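Agmatinase (Deinococcus radiodurans, PDB 1WOH) probably hydrolyses agmatine to putrescine and urea, as a manganese-dependent member of the arginase (ureohydrolase) family. Local coordinates at residues A[105-108]-A[109-113]; A[250-253]-A[254-258]; A[294-297]-A[298-302]. One frame throughout, in Å; residues are numbered along the deposited sequence.

Contact 1. Residues A[105-108]-A[109-113]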
ATOM      1  N   ARG A 105      37.163   4.541   6.132  1.00 18.48           N
ATOM      2  CA  ARG A 105      38.447   4.921   6.721  1.00 23.67           C
ATOM      3  C   ARG A 105      38.542   6.432   6.870  1.00 22.64           C
ATOM      4  O   ARG A 105      38.994   6.937   7.905  1.00 23.77           O
ATOM      5  CB  ARG A 105      39.621   4.446   5.860  1.00 27.98           C
ATOM      6  CG  ARG A 105      39.986   2.985   6.010  1.00 36.24           C
ATOM      7  CD  ARG A 105      41.487   2.803   5.815  1.00 45.22           C
ATOM      8  NE  ARG A 105      41.887   1.398   5.795  1.00 52.53           N
ATOM      9  CZ  ARG A 105      41.682   0.582   4.767  1.00 56.76           C
ATOM     10  NH1 ARG A 105      41.084   1.035   3.674  1.00 59.65           N
ATOM     11  NH2 ARG A 105      42.075  -0.682   4.830  1.00 58.70           N
ATOM     12  N   GLN A 106      38.131   7.152   5.831  1.00 22.02           N
ATOM     13  CA  GLN A 106      38.178   8.610   5.845  1.00 21.45           C
ATOM     14  C   GLN A 106      37.254   9.190   6.908  1.00 20.58           C
ATOM     15  O   GLN A 106      37.609  10.150   7.591  1.00 19.83           O
ATOM     16  CB  GLN A 106      37.801   9.170   4.474  1.00 23.70           C
ATOM     17  CG  GLN A 106      38.698   8.689   3.342  1.00 28.09           C
ATOM     18  CD  GLN A 106      38.313   9.281   2.001  1.00 31.85           C
ATOM     19  OE1 GLN A 106      37.132   9.333   1.648  1.00 34.21           O
ATOM     20  NE2 GLN A 106      39.310   9.723   1.240  1.00 35.63           N
ATOM     21  N   VAL A 107      36.068   8.613   7.042  1.00 17.61           N
ATOM     22  CA  VAL A 107      35.112   9.085   8.033  1.00 18.33           C
ATOM     23  C   VAL A 107      35.588   8.757   9.445  1.00 17.92           C
ATOM     24  O   VAL A 107      35.496   9.587  10.355  1.00 20.14           O
ATOM     25  CB  VAL A 107      33.715   8.469   7.786  1.00 17.38           C
ATOM     26  CG1 VAL A 107      32.806   8.706   8.999  1.00 18.70           C
ATOM     27  CG2 VAL A 107      33.109   9.094   6.541  1.00 16.37           C
ATOM     28  N   ARG A 108      36.115   7.554   9.625  1.00 18.01           N
ATOM     29  CA  ARG A 108      36.608   7.149  10.934  1.00 21.42           C
ATOM     30  C   ARG A 108      37.692   8.099  11.447  1.00 21.61           C
ATOM     31  O   ARG A 108      37.718   8.453  12.628  1.00 22.58           O
ATOM     32  CB  ARG A 108      37.164   5.727  10.864  1.00 23.68           C
ATOM     33  CG  ARG A 108      36.373   4.725  11.677  1.00 27.50           C
ATOM     34  CD  ARG A 108      37.211   4.186  12.820  1.00 29.05           C
ATOM     35  NE  ARG A 108      38.312   3.370  12.330  1.00 29.22           N
ATOM     36  CZ  ARG A 108      39.296   2.896  13.087  1.00 28.92           C
ATOM     37  NH1 ARG A 108      39.330   3.154  14.387  1.00 29.86           N
ATOM     38  NH2 ARG A 108      40.248   2.154  12.539  1.00 25.48           N
ATOM     39  N   GLY A 109      38.576   8.522  10.550  1.00 22.08           N
ATOM     40  CA  GLY A 109      39.658   9.407  10.941  1.00 22.10           C
ATOM     41  C   GLY A 109      39.269  10.835  11.266  1.00 22.33           C
ATOM     42  O   GLY A 109      40.123  11.640  11.643  1.00 23.03           O
ATOM     43  N   ARG A 110      37.990  11.164  11.132  1.00 21.02           N
ATOM     44  CA  ARG A 110      37.545  12.522  11.408  1.00 20.20           C
ATOM     45  C   ARG A 110      36.462  12.598  12.476  1.00 19.32           C
ATOM     46  O   ARG A 110      35.885  13.658  12.701  1.00 20.16           O
ATOM     47  CB  ARG A 110      37.057  13.179  10.116  1.00 19.45           C
ATOM     48  CG  ARG A 110      38.149  13.362   9.060  1.00 19.02           C
ATOM     49  CD  ARG A 110      37.551  13.756   7.724  1.00 20.39           C
ATOM     50  NE  ARG A 110      38.557  14.061   6.702  1.00 21.84           N
ATOM     51  CZ  ARG A 110      39.425  13.185   6.203  1.00 22.09           C
ATOM     52  NH1 ARG A 110      39.431  11.927   6.622  1.00 21.03           N
ATOM     53  NH2 ARG A 110      40.296  13.575   5.278  1.00 24.40           N
ATOM     54  N   CYS A 111      36.180  11.479  13.132  1.00 19.91           N
ATOM     55  CA  CYS A 111      35.171  11.478  14.183  1.00 19.46           C
ATOM     56  C   CYS A 111      35.530  10.475  15.262  1.00 18.54           C
ATOM     57  O   CYS A 111      36.473   9.699  15.116  1.00 18.86           O
ATOM     58  CB  CYS A 111      33.788  11.148  13.611  1.00 17.69           C
ATOM     59  SG  CYS A 111      33.553   9.417  13.115  1.00 18.95           S
ATOM     60  N   ARG A 112      34.778  10.496  16.354  1.00 17.54           N
ATOM     61  CA  ARG A 112      35.030   9.564  17.440  1.00 19.60           C
ATOM     62  C   ARG A 112      34.254   8.278  17.190  1.00 18.23           C
ATOM     63  O   ARG A 112      34.818   7.187  17.223  1.00 18.48           O
ATOM     64  CB  ARG A 112      34.622  10.181  18.778  1.00 23.15           C
ATOM     65  CG  ARG A 112      34.830   9.264  19.974  1.00 29.40           C
ATOM     66  CD  ARG A 112      35.279  10.058  21.192  1.00 38.23           C
ATOM     67  NE  ARG A 112      34.466  11.253  21.399  1.00 43.22           N
ATOM     68  CZ  ARG A 112      34.662  12.133  22.375  1.00 46.45           C
ATOM     69  NH1 ARG A 112      35.649  11.955  23.242  1.00 48.34           N
ATOM     70  NH2 ARG A 112      33.872  13.193  22.483  1.00 47.37           N
ATOM     71  N   VAL A 113      32.961   8.413  16.928  1.00 16.88           N
ATOM     72  CA  VAL A 113      32.122   7.253  16.673  1.00 16.87           C
ATOM     73  C   VAL A 113      31.424   7.368  15.329  1.00 16.28           C
ATOM     74  O   VAL A 113      30.563   8.227  15.131  1.00 15.66           O
ATOM     75  CB  VAL A 113      31.040   7.076  17.753  1.00 17.12           C
ATOM     76  CG1 VAL A 113      30.266   5.781  17.492  1.00 16.29           C
ATOM     77  CG2 VAL A 113      31.673   7.055  19.141  1.00 19.09           C
TER
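Arg110 reaches back from a type I beta turn, Arg108 to Cys111, to the last turn of helix 93-108, where the chain leaves the helix and heads for strand 114-118 of the parallel sheet of this alpha/beta arginase fold. Arg110 CB sits 3.9 Å from Val107 O. With CG anti to its own carbonyl carbon (chi1 -64°) and the chain extended from CG to NE, the aliphatic part passes alongside the Gln106 carbonyl: Arg110 CG and CD both lie 3.6 Å from Gln106 O. The chain then turns at the guanidinium, and Arg110 NH1 comes back to donate to Gln106 O at 2.7 Å. The bond is short but bent, 137° at the hydrogen, and the oxygen meets the edge of the guanidinium, tilted about 20° from its plane. NH1 also brushes CB of Gln106, while NE is taken by the carbonyl of Gly25, so two backbone oxygens fix how the group is turned.

The backbone closes the helix end beneath it. Gly109 N bonds to Arg105 O and Arg110 N to Val107 O, while a long, weak bond joins Cys111 N to Arg108 O. Arg108 leads away from the turn to a salt bridge with Asp133 and a cation-pi contact with Phe131. On the buried side, toward Ala32 of strand 31-36, Val107 CG1 packs against Cys111 SG at 4.2 Å.

Contact 2. Residues A[250-253]-A[254-258]; sequences TYAQ and GMKIL
Thr250 and Gln253 form a capping box at the start of helix 251-264. Gln253 N donates to Thr250 OG1 at 3.0 Å, and in return Thr250 N donates to Gln253 OE1 at 2.9 Å, nearly straight at 162°. Gln253 CG lies beside its own backbone N (chi1 -65°), and the chain, extended from there, carries OE1 to the N-cap residue. Behind the box the regular helical bonds begin, with Gly254 N to Thr250 O and Met255 N to Tyr251 O. Ala252 N, in the first turn, is hydrogen-bonded to OD1 of Asp247 of the second subunit.

Further out, Tyr251 and Met255 run side by side on the flank facing helix 284-302. Tyr251 CE2 touches Met255 CB at 4.1 Å, and Met255 SD stands 5.3 Å from the centroid of the Tyr251 ring, an oblique Met-aromatic contact; the phenol OH goes on to Glu295. On another flank the Lys256 chain lies along the Ala252 carbonyl, Lys256 CG 3.1 Å from Ala252 O, then bends at its end so that NZ returns over Ala252 CB.

Three N-H groups at the helix start, of Thr250, Ala252 and Gln253, thus find side-chain acceptors, one of them across the subunit interface, which ties the helix start to the assembly.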
ATOM      1  N   THR A 250      12.565  -7.365  21.563  1.00 10.24           N
ATOM      2  CA  THR A 250      11.663  -6.220  21.600  1.00 10.55           C
ATOM      3  C   THR A 250      12.663  -5.075  21.488  1.00 10.19           C
ATOM      4  O   THR A 250      13.884  -5.291  21.619  1.00  9.75           O
ATOM      5  CB  THR A 250      10.939  -6.071  22.955  1.00 11.10           C
ATOM      6  OG1 THR A 250      11.916  -5.907  23.985  1.00 11.05           O
ATOM      7  CG2 THR A 250      10.085  -7.287  23.254  1.00 14.30           C
ATOM      8  N   TYR A 251      12.176  -3.866  21.246  1.00 10.73           N
ATOM      9  CA  TYR A 251      13.069  -2.719  21.149  1.00 11.33           C
ATOM     10  C   TYR A 251      13.827  -2.596  22.477  1.00 11.53           C
ATOM     11  O   TYR A 251      15.038  -2.386  22.497  1.00 11.33           O
ATOM     12  CB  TYR A 251      12.264  -1.437  20.887  1.00 10.08           C
ATOM     13  CG  TYR A 251      13.101  -0.166  20.847  1.00 10.37           C
ATOM     14  CD1 TYR A 251      13.454   0.424  19.635  1.00 12.00           C
ATOM     15  CD2 TYR A 251      13.549   0.440  22.030  1.00 12.52           C
ATOM     16  CE1 TYR A 251      14.235   1.587  19.595  1.00 11.29           C
ATOM     17  CE2 TYR A 251      14.329   1.600  22.005  1.00 13.08           C
ATOM     18  CZ  TYR A 251      14.668   2.167  20.785  1.00 13.57           C
ATOM     19  OH  TYR A 251      15.444   3.308  20.745  1.00 13.61           O
ATOM     20  N   ALA A 252      13.104  -2.747  23.586  1.00 10.79           N
ATOM     21  CA  ALA A 252      13.711  -2.630  24.912  1.00 11.02           C
ATOM     22  C   ALA A 252      14.843  -3.628  25.161  1.00 10.11           C
ATOM     23  O   ALA A 252      15.875  -3.280  25.726  1.00 11.90           O
ATOM     24  CB  ALA A 252      12.635  -2.776  25.988  1.00 11.13           C
ATOM     25  N   GLN A 253      14.659  -4.872  24.742  1.00 10.17           N
ATOM     26  CA  GLN A 253      15.695  -5.881  24.950  1.00 11.59           C
ATOM     27  C   GLN A 253      16.944  -5.574  24.131  1.00 10.95           C
ATOM     28  O   GLN A 253      18.070  -5.656  24.635  1.00 12.02           O
ATOM     29  CB  GLN A 253      15.168  -7.259  24.572  1.00 10.87           C
ATOM     30  CG  GLN A 253      14.038  -7.744  25.442  1.00 11.86           C
ATOM     31  CD  GLN A 253      13.474  -9.042  24.926  1.00 16.31           C
ATOM     32  OE1 GLN A 253      13.205  -9.171  23.732  1.00 15.15           O
ATOM     33  NE2 GLN A 253      13.287 -10.015  25.820  1.00 18.33           N
ATOM     34  N   GLY A 254      16.747  -5.234  22.862  1.00 11.34           N
ATOM     35  CA  GLY A 254      17.882  -4.916  22.016  1.00 10.85           C
ATOM     36  C   GLY A 254      18.642  -3.735  22.591  1.00 12.33           C
ATOM     37  O   GLY A 254      19.875  -3.727  22.639  1.00 11.08           O
ATOM     38  N   MET A 255      17.896  -2.730  23.040  1.00 12.59           N
ATOM     39  CA  MET A 255      18.485  -1.526  23.611  1.00 13.71           C
ATOM     40  C   MET A 255      19.223  -1.803  24.923  1.00 15.03           C
ATOM     41  O   MET A 255      20.257  -1.192  25.198  1.00 15.10           O
ATOM     42  CB  MET A 255      17.390  -0.471  23.821  1.00 14.59           C
ATOM     43  CG  MET A 255      17.899   0.958  23.959  1.00 16.77           C
ATOM     44  SD  MET A 255      18.925   1.471  22.564  1.00 20.00           S
ATOM     45  CE  MET A 255      20.512   1.585  23.379  1.00 16.39           C
ATOM     46  N   LYS A 256      18.696  -2.711  25.740  1.00 15.19           N
ATOM     47  CA  LYS A 256      19.359  -3.047  27.000  1.00 16.19           C
ATOM     48  C   LYS A 256      20.705  -3.714  26.713  1.00 16.59           C
ATOM     49  O   LYS A 256      21.690  -3.482  27.417  1.00 14.34           O
ATOM     50  CB  LYS A 256      18.501  -3.996  27.841  1.00 18.33           C
ATOM     51  CG  LYS A 256      17.310  -3.340  28.508  1.00 21.21           C
ATOM     52  CD  LYS A 256      16.646  -4.305  29.477  1.00 26.02           C
ATOM     53  CE  LYS A 256      15.503  -3.648  30.230  1.00 31.12           C
ATOM     54  NZ  LYS A 256      14.384  -3.269  29.322  1.00 32.94           N
ATOM     55  N   ILE A 257      20.735  -4.551  25.681  1.00 14.19           N
ATOM     56  CA  ILE A 257      21.961  -5.244  25.290  1.00 13.40           C
ATOM     57  C   ILE A 257      23.006  -4.229  24.835  1.00 13.03           C
ATOM     58  O   ILE A 257      24.158  -4.259  25.287  1.00 12.16           O
ATOM     59  CB  ILE A 257      21.686  -6.249  24.142  1.00 11.41           C
ATOM     60  CG1 ILE A 257      20.829  -7.400  24.666  1.00 14.28           C
ATOM     61  CG2 ILE A 257      23.008  -6.805  23.586  1.00 11.78           C
ATOM     62  CD1 ILE A 257      20.263  -8.279  23.585  1.00 12.86           C
ATOM     63  N   LEU A 258      22.607  -3.323  23.946  1.00 11.47           N
ATOM     64  CA  LEU A 258      23.532  -2.309  23.459  1.00 11.95           C
ATOM     65  C   LEU A 258      23.986  -1.382  24.590  1.00 13.00           C
ATOM     66  O   LEU A 258      25.161  -1.038  24.686  1.00 13.29           O
ATOM     67  CB  LEU A 258      22.883  -1.485  22.346  1.00 11.57           C
ATOM     68  CG  LEU A 258      22.524  -2.300  21.089  1.00 10.54           C
ATOM     69  CD1 LEU A 258      21.612  -1.485  20.173  1.00  9.59           C
ATOM     70  CD2 LEU A 258      23.802  -2.717  20.360  1.00 10.08           C
TER

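Contact 3. Residues A[294-297]-A[298-302]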
ATOM      1  N   MET A 294      20.098   6.719  17.740  1.00 11.55           N
ATOM      2  CA  MET A 294      20.270   7.895  18.585  1.00 13.56           C
ATOM      3  C   MET A 294      20.334   7.540  20.068  1.00 12.45           C
ATOM      4  O   MET A 294      21.129   8.121  20.812  1.00 15.49           O
ATOM      5  CB  MET A 294      19.143   8.916  18.348  1.00 13.20           C
ATOM      6  CG  MET A 294      19.165   9.590  16.973  1.00 15.51           C
ATOM      7  SD  MET A 294      20.785  10.170  16.438  1.00 19.40           S
ATOM      8  CE  MET A 294      21.082  11.521  17.643  1.00 17.63           C
ATOM      9  N   GLU A 295      19.505   6.597  20.503  1.00 11.77           N
ATOM     10  CA  GLU A 295      19.525   6.204  21.903  1.00 13.07           C
ATOM     11  C   GLU A 295      20.829   5.478  22.208  1.00 14.12           C
ATOM     12  O   GLU A 295      21.407   5.644  23.285  1.00 15.32           O
ATOM     13  CB  GLU A 295      18.335   5.308  22.252  1.00 13.49           C
ATOM     14  CG  GLU A 295      18.293   4.937  23.739  1.00 15.71           C
ATOM     15  CD  GLU A 295      16.979   4.308  24.162  1.00 15.16           C
ATOM     16  OE1 GLU A 295      16.852   3.928  25.344  1.00 17.09           O
ATOM     17  OE2 GLU A 295      16.073   4.191  23.315  1.00 15.24           O
ATOM     18  N   THR A 296      21.310   4.677  21.263  1.00 13.82           N
ATOM     19  CA  THR A 296      22.562   3.969  21.493  1.00 14.11           C
ATOM     20  C   THR A 296      23.693   4.978  21.676  1.00 13.68           C
ATOM     21  O   THR A 296      24.534   4.824  22.562  1.00 14.72           O
ATOM     22  CB  THR A 296      22.893   3.011  20.331  1.00 14.62           C
ATOM     23  OG1 THR A 296      21.887   1.989  20.266  1.00 12.90           O
ATOM     24  CG2 THR A 296      24.250   2.352  20.552  1.00 14.79           C
ATOM     25  N   LEU A 297      23.711   6.016  20.848  1.00 13.70           N
ATOM     26  CA  LEU A 297      24.743   7.039  20.967  1.00 15.00           C
ATOM     27  C   LEU A 297      24.646   7.755  22.319  1.00 15.57           C
ATOM     28  O   LEU A 297      25.665   8.156  22.887  1.00 15.49           O
ATOM     29  CB  LEU A 297      24.629   8.045  19.823  1.00 13.98           C
ATOM     30  CG  LEU A 297      24.978   7.488  18.437  1.00 15.23           C
ATOM     31  CD1 LEU A 297      24.619   8.502  17.363  1.00 13.73           C
ATOM     32  CD2 LEU A 297      26.460   7.147  18.376  1.00 14.93           C
ATOM     33  N   CYS A 298      23.431   7.919  22.833  1.00 15.70           N
ATOM     34  CA  CYS A 298      23.262   8.566  24.136  1.00 16.04           C
ATOM     35  C   CYS A 298      24.003   7.727  25.159  1.00 16.50           C
ATOM     36  O   CYS A 298      24.742   8.250  25.993  1.00 17.81           O
ATOM     37  CB  CYS A 298      21.791   8.624  24.548  1.00 16.63           C
ATOM     38  SG  CYS A 298      20.815   9.890  23.760  1.00 17.73           S
ATOM     39  N   GLU A 299      23.783   6.417  25.090  1.00 15.49           N
ATOM     40  CA  GLU A 299      24.421   5.484  26.002  1.00 15.39           C
ATOM     41  C   GLU A 299      25.930   5.511  25.808  1.00 16.84           C
ATOM     42  O   GLU A 299      26.683   5.555  26.776  1.00 18.86           O
ATOM     43  CB  GLU A 299      23.894   4.064  25.768  1.00 16.41           C
ATOM     44  CG  GLU A 299      22.407   3.860  26.069  1.00 15.79           C
ATOM     45  CD  GLU A 299      22.062   4.057  27.537  1.00 17.79           C
ATOM     46  OE1 GLU A 299      22.969   3.929  28.385  1.00 18.31           O
ATOM     47  OE2 GLU A 299      20.878   4.324  27.846  1.00 19.85           O
ATOM     48  N   VAL A 300      26.378   5.486  24.554  1.00 14.88           N
ATOM     49  CA  VAL A 300      27.813   5.504  24.283  1.00 15.63           C
ATOM     50  C   VAL A 300      28.496   6.718  24.921  1.00 17.80           C
ATOM     51  O   VAL A 300      29.440   6.570  25.695  1.00 15.71           O
ATOM     52  CB  VAL A 300      28.100   5.506  22.761  1.00 18.26           C
ATOM     53  CG1 VAL A 300      29.570   5.810  22.498  1.00 17.86           C
ATOM     54  CG2 VAL A 300      27.745   4.147  22.170  1.00 14.02           C
ATOM     55  N   PHE A 301      28.007   7.915  24.620  1.00 18.06           N
ATOM     56  CA  PHE A 301      28.639   9.106  25.167  1.00 19.97           C
ATOM     57  C   PHE A 301      28.414   9.350  26.656  1.00 21.66           C
ATOM     58  O   PHE A 301      28.991  10.273  27.224  1.00 22.62           O
ATOM     59  CB  PHE A 301      28.251  10.335  24.346  1.00 18.17           C
ATOM     60  CG  PHE A 301      28.960  10.409  23.026  1.00 18.32           C
ATOM     61  CD1 PHE A 301      28.506   9.680  21.935  1.00 17.19           C
ATOM     62  CD2 PHE A 301      30.131  11.151  22.894  1.00 18.65           C
ATOM     63  CE1 PHE A 301      29.206   9.683  20.731  1.00 18.03           C
ATOM     64  CE2 PHE A 301      30.842  11.163  21.695  1.00 19.79           C
ATOM     65  CZ  PHE A 301      30.379  10.425  20.609  1.00 18.33           C
ATOM     66  N   ASP A 302      27.599   8.516  27.290  1.00 23.47           N
ATOM     67  CA  ASP A 302      27.358   8.650  28.724  1.00 26.98           C
ATOM     68  C   ASP A 302      28.405   7.864  29.505  1.00 29.90           C
ATOM     69  O   ASP A 302      28.644   8.135  30.683  1.00 29.56           O
ATOM     70  CB  ASP A 302      25.969   8.125  29.091  1.00 29.77           C
ATOM     71  CG  ASP A 302      24.995   9.236  29.430  1.00 31.14           C
ATOM     72  OD1 ASP A 302      23.849   8.922  29.805  1.00 33.94           O
ATOM     73  OD2 ASP A 302      25.374  10.422  29.323  1.00 33.91           O
TER
HETATM   74  O   HOH W   1      19.034   2.621  26.594  1.00 20.45           O
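Glu295 and Glu299 reach the same water by different torsions, one helical turn apart on helix 284-302, the last helix of this alpha/beta arginase fold. Glu295 is fully extended, its CG opposite the backbone N (chi1 -177°), whereas Glu299 is bent at chi2 (-65°), which swings its carboxylate back along the helix. The water donates to Glu295 OE1 and to Glu299 OE2, 2.8 Å in each case, and so bridges two acids whose Glu295 OE1 and Glu299 OE2 are 4.8 Å apart. Each carboxylate also has a basic partner, Arg291 for Glu295 and Arg74 for Glu299, which probably offsets the like charges; Tyr251 is a second partner of Glu295.

Beneath the side chains the i to i+4 ladder is regular. Val300 N meets Thr296 O at 2.8 Å in the carbonyl plane, and Phe301 N points almost straight at Leu297 O, with 179° at the hydrogen. The first torsion of Glu299, with CG anti to the carbonyl carbon, sets Glu299 CG 3.5 Å from Glu295 O, beside the backbone; chi2 only turns the carboxylate.

The apolar side chains occupy other flanks. Thr296 CG2 touches Val300 CG2 at 4.2 Å, and Thr296 packs on Met255 and Leu258 of helix 251-264, its OG1 held by Leu292 O one turn earlier. Leu297 and Phe301 lie together on one flank, with Leu297 CD2 4.4 Å from Phe301 CE1. The Phe301 ring presents its edge to the Leu297 carbonyl, Phe301 CD1 standing 3.4 Å from Leu297 O.

Overall arrangement
Contacts 2 and 3 lie within helices, contact 1 at a helix end and the turn after it, and contact 3 touches both of the others. Its helix packs on helix 251-264, the centres of contacts 2 and 3 being about 13 Å apart. It also meets the exit loop of contact 1, where Val113 packs on Leu297, Val300 and Phe301, with the centres of contacts 1 and 3 about 17 Å apart. Contacts 1 and 2 do not touch and lie on opposite sides of the chain's centre. Contact 1, at the surface, ends its helix with an arginine on backbone carbonyls; the partly buried contact 2 starts one with a capping box, bonded to the second subunit, which contact 3 also meets at Glu295. Contact 3, buried in the later turns of the last helix, mixes apolar packing with water-bridged acids.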